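Local atomic coordinates of transcriptional regulator, TetR family (Myxococcus xanthus, PDB entry 5K7F), a protein that probably binds DNA as a TetR-family transcriptional regulator and, as AibR, is linked to the control of alternative isovaleryl coenzyme A biosynthesis. Residues S81-I86 with R94-H99; A87-R92 with S149-I154. All blocks are in the same frame, centred on the assembly; numbering follows the deposited sequence.

Overall arrangement
From the N terminus the chain passes through the predicted helix-turn-helix at 38-57 and runs up the long helix 60-83. At its end, interaction 1 closes a short loop: S81-I86, the last turn and the reversal after it, packs on R94-H99, the second and third turns of helix 89-105. Interaction 2 closes a much longer one, bringing A87-R92 at the start of the same helix against S149-I154, where helix 125-150 ends. The two contacts cross: A87-R92 lies between the partners of interaction 1, S149-I154 beyond them. They also touch, I86 O probably accepting a hydrogen bond from R92 NH1. Together they tie helices 60-83, 89-105 and 125-150 at one end of the regulatory domain.

Interaction 1: residues S81-I86 with R94-H99; sequences SRVQDI and RACMRH
V83 and R82 meet H99 at the reversal between helices 60-83 and 89-105 in the all-helical TetR fold, where the first helix ends and the chain turns back to lie against the second. The reversal includes a type I beta turn from V83 to I86, closed by I86 N donating to V83 O at 3.0 Å. R82 approaches the imidazole from above: its CB sits over one face, 3.9 Å from the centroid of the H99 ring and 17° off the normal, a CH-pi contact displaced toward the ring's rim. The two side chains run roughly perpendicular, and the bend of R82 at chi2 (-78°) takes its guanidinium away from the partner helix, where NE donates to E77 O. The methylene base of the arginine, rather than its charge, therefore meets the histidine.

V83 and H99 lie side by side, pointing opposite ways, with V83 CG1 3.5 Å from H99 CD2 and oblique to the ring. V83 CG1, anti to its own carbonyl carbon (chi1 -57°), also reaches A95 CB at 3.7 Å. The other branch, CG2, leans on C96 CB. F140 of helix 125-150 touches both V83 and C96, so the valine stands where three helices meet. I86 comes back from the turn to place CD1 at 3.7 Å from A95 CB, leaving the alanine methyl touched by both V83 and I86.

No direct hydrogen bond joins the two segments; the polar link is a water. It lies at the edge of the H99 ring, in its plane, 3.0 Å from NE2, and donates to R82 O, also at 3.0 Å.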
ATOM      1  N   SER A  81       0.909  22.297   4.470  1.00  9.67           N
ATOM      2  CA  SER A  81       1.286  23.659   4.830  1.00 18.42           C
ATOM      3  C   SER A  81       2.539  24.084   4.091  1.00 12.76           C
ATOM      4  O   SER A  81       2.788  25.281   3.954  1.00 20.50           O
ATOM      5  CB  SER A  81       1.467  23.769   6.333  1.00  9.77           C
ATOM      6  OG  SER A  81       2.543  22.966   6.802  1.00 16.67           O
ATOM      7  N   ARG A  82       3.289  23.125   3.565  1.00 11.18           N
ATOM      8  CA  ARG A  82       4.513  23.394   2.853  1.00  9.68           C
ATOM      9  C   ARG A  82       4.291  23.637   1.370  1.00 14.69           C
ATOM     10  O   ARG A  82       5.187  24.185   0.727  1.00 11.10           O
ATOM     11  CB  ARG A  82       5.499  22.243   3.042  1.00 10.73           C
ATOM     12  CG  ARG A  82       5.712  21.734   4.498  1.00 13.92           C
ATOM     13  CD  ARG A  82       6.597  22.617   5.321  1.00 17.93           C
ATOM     14  NE  ARG A  82       6.646  22.112   6.690  1.00 18.80           N
ATOM     15  CZ  ARG A  82       7.335  22.673   7.664  1.00 28.68           C
ATOM     16  NH1 ARG A  82       8.059  23.763   7.427  1.00 19.39           N
ATOM     17  NH2 ARG A  82       7.291  22.142   8.881  1.00 33.66           N
ATOM     18  N   VAL A  83       3.131  23.244   0.800  1.00 12.90           N
ATOM     19  CA  VAL A  83       2.989  23.267  -0.656  1.00 10.96           C
ATOM     20  C   VAL A  83       1.741  24.011  -1.103  1.00 13.53           C
ATOM     21  O   VAL A  83       1.602  24.332  -2.291  1.00 17.07           O
ATOM     22  CB  VAL A  83       2.987  21.838  -1.248  1.00 10.97           C
ATOM     23  CG1 VAL A  83       4.264  21.059  -0.863  1.00 10.71           C
ATOM     24  CG2 VAL A  83       1.706  21.035  -0.857  1.00 10.71           C
ATOM     25  N   GLN A  84       0.816  24.284  -0.187  1.00 15.42           N
ATOM     26  CA  GLN A  84      -0.522  24.677  -0.629  1.00 21.29           C
ATOM     27  C   GLN A  84      -0.536  26.033  -1.339  1.00 22.00           C
ATOM     28  O   GLN A  84      -1.457  26.290  -2.122  1.00 21.54           O
ATOM     29  CB  GLN A  84      -1.502  24.686   0.548  1.00 23.27           C
ATOM     30  CG  GLN A  84      -1.205  25.731   1.593  1.00 24.45           C
ATOM     31  CD  GLN A  84      -1.893  25.455   2.910  1.00 33.79           C
ATOM     32  OE1 GLN A  84      -2.597  24.459   3.056  1.00 36.91           O
ATOM     33  NE2 GLN A  84      -1.664  26.327   3.893  1.00 34.80           N
ATOM     34  N   ASP A  85       0.472  26.868  -1.130  1.00 19.70           N
ATOM     35  CA  ASP A  85       0.576  28.177  -1.755  1.00 26.53           C
ATOM     36  C   ASP A  85       1.289  28.156  -3.107  1.00 25.72           C
ATOM     37  O   ASP A  85       1.426  29.220  -3.720  1.00 25.79           O
ATOM     38  CB  ASP A  85       1.327  29.152  -0.823  1.00 22.90           C
ATOM     39  CG  ASP A  85       0.688  29.279   0.559  1.00 38.04           C
ATOM     40  OD1 ASP A  85      -0.430  29.831   0.668  1.00 39.72           O
ATOM     41  OD2 ASP A  85       1.327  28.860   1.550  1.00 45.91           O
ATOM     42  N   ILE A  86       1.778  27.005  -3.577  1.00 13.38           N
ATOM     43  CA  ILE A  86       2.452  26.947  -4.869  1.00 10.50           C
ATOM     44  C   ILE A  86       1.392  27.046  -5.956  1.00 14.43           C
ATOM     45  O   ILE A  86       0.482  26.209  -6.034  1.00 14.91           O
ATOM     46  CB  ILE A  86       3.282  25.660  -4.997  1.00 12.04           C
ATOM     47  CG1 ILE A  86       4.333  25.601  -3.901  1.00 16.65           C
ATOM     48  CG2 ILE A  86       3.943  25.552  -6.357  1.00 14.64           C
ATOM     49  CD1 ILE A  86       5.004  24.262  -3.798  1.00 14.63           C
ATOM     50  N   ARG A  94       4.757  18.140  -7.615  1.00  9.10           N
ATOM     51  CA  ARG A  94       6.134  17.674  -7.442  1.00 10.29           C
ATOM     52  C   ARG A  94       6.623  17.901  -6.006  1.00  8.63           C
ATOM     53  O   ARG A  94       7.252  17.018  -5.399  1.00  8.73           O
ATOM     54  CB  ARG A  94       7.073  18.403  -8.404  1.00 13.62           C
ATOM     55  CG  ARG A  94       6.872  18.049  -9.840  1.00 13.52           C
ATOM     56  CD  ARG A  94       7.840  18.806 -10.759  1.00 11.71           C
ATOM     57  NE  ARG A  94       7.567  18.525 -12.156  1.00 16.43           N
ATOM     58  CZ  ARG A  94       7.577  19.435 -13.132  1.00 20.34           C
ATOM     59  NH1 ARG A  94       7.857  20.707 -12.868  1.00 25.02           N
ATOM     60  NH2 ARG A  94       7.293  19.066 -14.373  1.00 18.38           N
ATOM     61  N   ALA A  95       6.297  19.053  -5.446  1.00  8.43           N
ATOM     62  CA  ALA A  95       6.681  19.344  -4.064  1.00 14.86           C
ATOM     63  C   ALA A  95       5.889  18.492  -3.085  1.00 14.18           C
ATOM     64  O   ALA A  95       6.451  18.031  -2.080  1.00  8.08           O
ATOM     65  CB  ALA A  95       6.499  20.830  -3.756  1.00 10.42           C
ATOM     66  N   CYS A  96       4.588  18.267  -3.374  1.00 10.69           N
ATOM     67  CA  CYS A  96       3.727  17.482  -2.495  1.00  8.97           C
ATOM     68  C   CYS A  96       4.222  16.046  -2.411  1.00  6.23           C
ATOM     69  O   CYS A  96       4.343  15.466  -1.326  1.00  6.23           O
ATOM     70  CB  CYS A  96       2.291  17.553  -2.988  1.00  8.70           C
ATOM     71  SG  CYS A  96       1.041  16.997  -1.809  1.00 11.05           S
ATOM     72  N   MET A  97       4.584  15.480  -3.564  1.00  7.87           N
ATOM     73  CA  MET A  97       5.109  14.127  -3.610  1.00  8.73           C
ATOM     74  C   MET A  97       6.402  14.000  -2.813  1.00  6.16           C
ATOM     75  O   MET A  97       6.581  13.033  -2.055  1.00  8.16           O
ATOM     76  CB  MET A  97       5.366  13.703  -5.049  1.00 10.67           C
ATOM     77  CG  MET A  97       5.828  12.245  -5.120  1.00  9.17           C
ATOM     78  SD  MET A  97       5.911  11.632  -6.811  1.00 10.54           S
ATOM     79  CE  MET A  97       4.530  10.524  -6.796  1.00 10.46           C
ATOM     80  N   ARG A  98       7.335  14.945  -3.008  1.00  8.11           N
ATOM     81  CA  ARG A  98       8.592  14.874  -2.270  1.00  6.60           C
ATOM     82  C   ARG A  98       8.348  14.968  -0.759  1.00  7.09           C
ATOM     83  O   ARG A  98       8.809  14.101   0.004  1.00  8.10           O
ATOM     84  CB  ARG A  98       9.543  15.957  -2.762  1.00  9.73           C
ATOM     85  CG  ARG A  98      10.929  15.918  -2.127  1.00 12.26           C
ATOM     86  CD  ARG A  98      11.816  16.993  -2.742  1.00 14.60           C
ATOM     87  NE  ARG A  98      13.243  16.871  -2.403  1.00 16.75           N
ATOM     88  CZ  ARG A  98      14.127  16.083  -3.021  1.00 22.04           C
ATOM     89  NH1 ARG A  98      13.781  15.260  -4.026  1.00 13.80           N
ATOM     90  NH2 ARG A  98      15.389  16.129  -2.629  1.00 17.16           N
ATOM     91  N   HIS A  99       7.554  15.944  -0.322  1.00  5.53           N
ATOM     92  CA  HIS A  99       7.238  16.039   1.110  1.00  5.51           C
ATOM     93  C   HIS A  99       6.538  14.787   1.642  1.00  8.74           C
ATOM     94  O   HIS A  99       6.827  14.329   2.759  1.00  9.30           O
ATOM     95  CB  HIS A  99       6.388  17.278   1.364  1.00  5.40           C
ATOM     96  CG  HIS A  99       7.182  18.574   1.368  1.00 10.71           C
ATOM     97  ND1 HIS A  99       8.122  18.880   2.326  1.00 15.54           N
ATOM     98  CD2 HIS A  99       7.202  19.606   0.488  1.00  9.38           C
ATOM     99  CE1 HIS A  99       8.659  20.063   2.059  1.00 15.25           C
ATOM    100  NE2 HIS A  99       8.111  20.534   0.950  1.00 18.19           N
TER
HETATM  101  O   HOH W   1       7.626  23.020  -0.582  1.00 20.35           O

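Interaction 2: residues A87-R92 with S149-I154; sequences ANPVER and SQQGLI
L153 leans across the start of helix 89-105 and meets N88, P89 and V90 in a largely apolar contact within the C-terminal regulatory domain of the TetR fold. Its CG lies trans to the carbonyl carbon (chi1 -57°), and CD1 extends to P89 CD at 3.9 Å, the leucine standing nearly square to the proline. Nearer the backbone, L153 CB packs 4.0 Å from V90 CG1. V90 and I154 pass alongside with opposite headings, and their CG2 methyls are only 3.4 Å apart, a close approach for two methyls. F197 touches both V90 and I154, while F145 and A148 of helix 125-150 also pack on I154.

Polar groups take part mainly as neighbours of carbon. Q151, stretched out past CG, brings OE1 to 3.7 Å from P89 CD, and N88 OD1 lies 3.8 Å from L153 CD1.

The hydrogen bonds belong to the two helix ends. N88 is the N-cap of helix 89-105: its OD1 accepts from E91 N at 3.1 Å, nearly straight at 175° about the hydrogen, although the donor stands 50° out of the carbonyl plane. A leucine at N88 would remove the capping acceptor and is likely to leave the E91 amide without its mate in the first turn. On the partner side, at the C-terminal end of helix 125-150, G152 has positive phi in a Schellman motif, its N donating to S149 O, and the chain then turns to present L153 and I154.

Between these segments, then, the fit is aliphatic, with E91 N and G152 N bonded within their own ends; the neighbouring polar tie between the two helices is R92 NH2 to Q147 OE1.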
ATOM      1  N   ALA A  87       1.504  28.083  -6.799  1.00 17.76           N
ATOM      2  CA  ALA A  87       0.425  28.414  -7.727  1.00 19.77           C
ATOM      3  C   ALA A  87       0.429  27.496  -8.940  1.00 12.86           C
ATOM      4  O   ALA A  87      -0.641  27.037  -9.387  1.00 13.08           O
ATOM      5  CB  ALA A  87       0.545  29.869  -8.180  1.00 22.95           C
ATOM      6  N   ASN A  88       1.621  27.189  -9.433  1.00 12.65           N
ATOM      7  CA  ASN A  88       1.783  26.271 -10.547  1.00 14.99           C
ATOM      8  C   ASN A  88       1.455  24.850 -10.087  1.00 13.21           C
ATOM      9  O   ASN A  88       2.106  24.343  -9.150  1.00  8.30           O
ATOM     10  CB  ASN A  88       3.212  26.383 -11.079  1.00 15.67           C
ATOM     11  CG  ASN A  88       3.471  25.413 -12.202  1.00 15.28           C
ATOM     12  OD1 ASN A  88       3.072  24.278 -12.101  1.00 13.92           O
ATOM     13  ND2 ASN A  88       4.152  25.850 -13.267  1.00 20.25           N
ATOM     14  N   PRO A  89       0.439  24.186 -10.689  1.00 13.66           N
ATOM     15  CA  PRO A  89      -0.076  22.919 -10.132  1.00 12.49           C
ATOM     16  C   PRO A  89       0.851  21.730 -10.322  1.00 13.32           C
ATOM     17  O   PRO A  89       0.839  20.832  -9.466  1.00 11.49           O
ATOM     18  CB  PRO A  89      -1.406  22.707 -10.876  1.00 14.14           C
ATOM     19  CG  PRO A  89      -1.241  23.472 -12.189  1.00 10.49           C
ATOM     20  CD  PRO A  89      -0.364  24.664 -11.827  1.00 10.49           C
ATOM     21  N   VAL A  90       1.648  21.681 -11.396  1.00  7.89           N
ATOM     22  CA  VAL A  90       2.642  20.618 -11.494  1.00  6.81           C
ATOM     23  C   VAL A  90       3.783  20.840 -10.501  1.00  9.82           C
ATOM     24  O   VAL A  90       4.242  19.883  -9.860  1.00  9.30           O
ATOM     25  CB  VAL A  90       3.143  20.435 -12.942  1.00 15.42           C
ATOM     26  CG1 VAL A  90       4.203  21.415 -13.352  1.00 15.52           C
ATOM     27  CG2 VAL A  90       3.659  18.990 -13.103  1.00 19.56           C
ATOM     28  N   GLU A  91       4.221  22.098 -10.296  1.00 12.83           N
ATOM     29  CA  GLU A  91       5.208  22.363  -9.250  0.60 12.24           C
ATOM     30  C   GLU A  91       4.658  21.979  -7.886  1.00 15.00           C
ATOM     31  O   GLU A  91       5.382  21.422  -7.049  1.00 10.25           O
ATOM     32  CB  GLU A  91       5.597  23.848  -9.234  0.60 14.08           C
ATOM     33  CG  GLU A  91       6.404  24.350 -10.430  0.60 21.09           C
ATOM     34  CD  GLU A  91       6.853  25.820 -10.275  0.60 22.22           C
ATOM     35  OE1 GLU A  91       6.728  26.406  -9.160  0.60 17.39           O
ATOM     36  OE2 GLU A  91       7.320  26.387 -11.284  0.60 28.09           O
ATOM     37  N   ARG A  92       3.388  22.218  -7.667  1.00  9.92           N
ATOM     38  CA  ARG A  92       2.760  21.847  -6.413  1.00  8.95           C
ATOM     39  C   ARG A  92       2.737  20.310  -6.214  1.00  8.61           C
ATOM     40  O   ARG A  92       3.071  19.797  -5.174  1.00  9.26           O
ATOM     41  CB  ARG A  92       1.359  22.408  -6.355  1.00 10.00           C
ATOM     42  CG  ARG A  92       0.720  22.348  -5.028  1.00 12.01           C
ATOM     43  CD  ARG A  92      -0.386  23.372  -4.890  1.00 20.02           C
ATOM     44  NE  ARG A  92      -1.551  22.983  -5.533  1.00 21.78           N
ATOM     45  CZ  ARG A  92      -2.099  23.592  -6.570  1.00 15.30           C
ATOM     46  NH1 ARG A  92      -1.558  24.639  -7.058  1.00 15.34           N
ATOM     47  NH2 ARG A  92      -3.147  23.092  -7.115  1.00 11.12           N
ATOM     48  N   SER A 149      -3.529  19.183 -15.745  1.00 11.50           N
ATOM     49  CA  SER A 149      -3.962  18.600 -17.014  1.00  9.77           C
ATOM     50  C   SER A 149      -4.589  19.662 -17.918  1.00 10.33           C
ATOM     51  O   SER A 149      -4.241  19.778 -19.094  1.00 11.66           O
ATOM     52  CB  SER A 149      -4.954  17.444 -16.769  1.00 17.98           C
ATOM     53  OG  SER A 149      -5.443  16.925 -17.998  1.00 25.64           O
ATOM     54  N   GLN A 150      -5.506  20.463 -17.385  1.00 13.30           N
ATOM     55  CA  GLN A 150      -6.144  21.494 -18.214  1.00 11.78           C
ATOM     56  C   GLN A 150      -5.122  22.468 -18.785  1.00 21.51           C
ATOM     57  O   GLN A 150      -5.257  22.906 -19.936  1.00 19.63           O
ATOM     58  CB  GLN A 150      -7.199  22.246 -17.396  1.00 15.62           C
ATOM     59  CG  GLN A 150      -7.919  23.356 -18.176  1.00 19.23           C
ATOM     60  CD  GLN A 150      -8.703  22.818 -19.331  1.00 26.43           C
ATOM     61  OE1 GLN A 150      -9.487  21.876 -19.181  1.00 24.92           O
ATOM     62  NE2 GLN A 150      -8.498  23.407 -20.508  1.00 26.68           N
ATOM     63  N   GLN A 151      -4.057  22.746 -18.034  1.00  9.28           N
ATOM     64  CA  GLN A 151      -3.054  23.732 -18.422  1.00 17.91           C
ATOM     65  C   GLN A 151      -1.941  23.110 -19.254  1.00 18.83           C
ATOM     66  O   GLN A 151      -1.016  23.825 -19.646  1.00 13.96           O
ATOM     67  CB  GLN A 151      -2.474  24.436 -17.183  1.00 17.50           C
ATOM     68  CG  GLN A 151      -3.526  25.233 -16.411  1.00 15.26           C
ATOM     69  CD  GLN A 151      -3.038  25.793 -15.071  1.00 15.28           C
ATOM     70  OE1 GLN A 151      -1.885  26.104 -14.904  1.00 15.13           O
ATOM     71  NE2 GLN A 151      -3.944  25.901 -14.119  1.00 16.53           N
ATOM     72  N   GLY A 152      -2.045  21.815 -19.571  1.00 15.53           N
ATOM     73  CA  GLY A 152      -1.042  21.148 -20.381  1.00 17.20           C
ATOM     74  C   GLY A 152       0.319  21.017 -19.726  1.00 18.91           C
ATOM     75  O   GLY A 152       1.328  20.918 -20.434  1.00 18.90           O
ATOM     76  N   LEU A 153       0.382  21.022 -18.388  1.00 13.96           N
ATOM     77  CA  LEU A 153       1.649  20.830 -17.686  1.00 14.69           C
ATOM     78  C   LEU A 153       1.910  19.369 -17.313  1.00 16.24           C
ATOM     79  O   LEU A 153       3.029  19.047 -16.910  1.00 15.43           O
ATOM     80  CB  LEU A 153       1.684  21.712 -16.432  1.00 19.98           C
ATOM     81  CG  LEU A 153       1.493  23.216 -16.669  1.00 13.11           C
ATOM     82  CD1 LEU A 153       1.106  23.883 -15.362  1.00 12.68           C
ATOM     83  CD2 LEU A 153       2.751  23.882 -17.259  1.00 26.05           C
ATOM     84  N   ILE A 154       0.916  18.486 -17.468  1.00 14.03           N
ATOM     85  CA  ILE A 154       1.077  17.042 -17.350  1.00 11.29           C
ATOM     86  C   ILE A 154       0.220  16.427 -18.448  1.00 12.05           C
ATOM     87  O   ILE A 154      -0.738  17.036 -18.943  1.00 13.91           O
ATOM     88  CB  ILE A 154       0.667  16.449 -15.970  1.00 11.49           C
ATOM     89  CG1 ILE A 154      -0.782  16.779 -15.650  1.00 10.70           C
ATOM     90  CG2 ILE A 154       1.582  16.969 -14.839  1.00 12.10           C
ATOM     91  CD1 ILE A 154      -1.259  16.249 -14.342  1.00 17.32           C
TER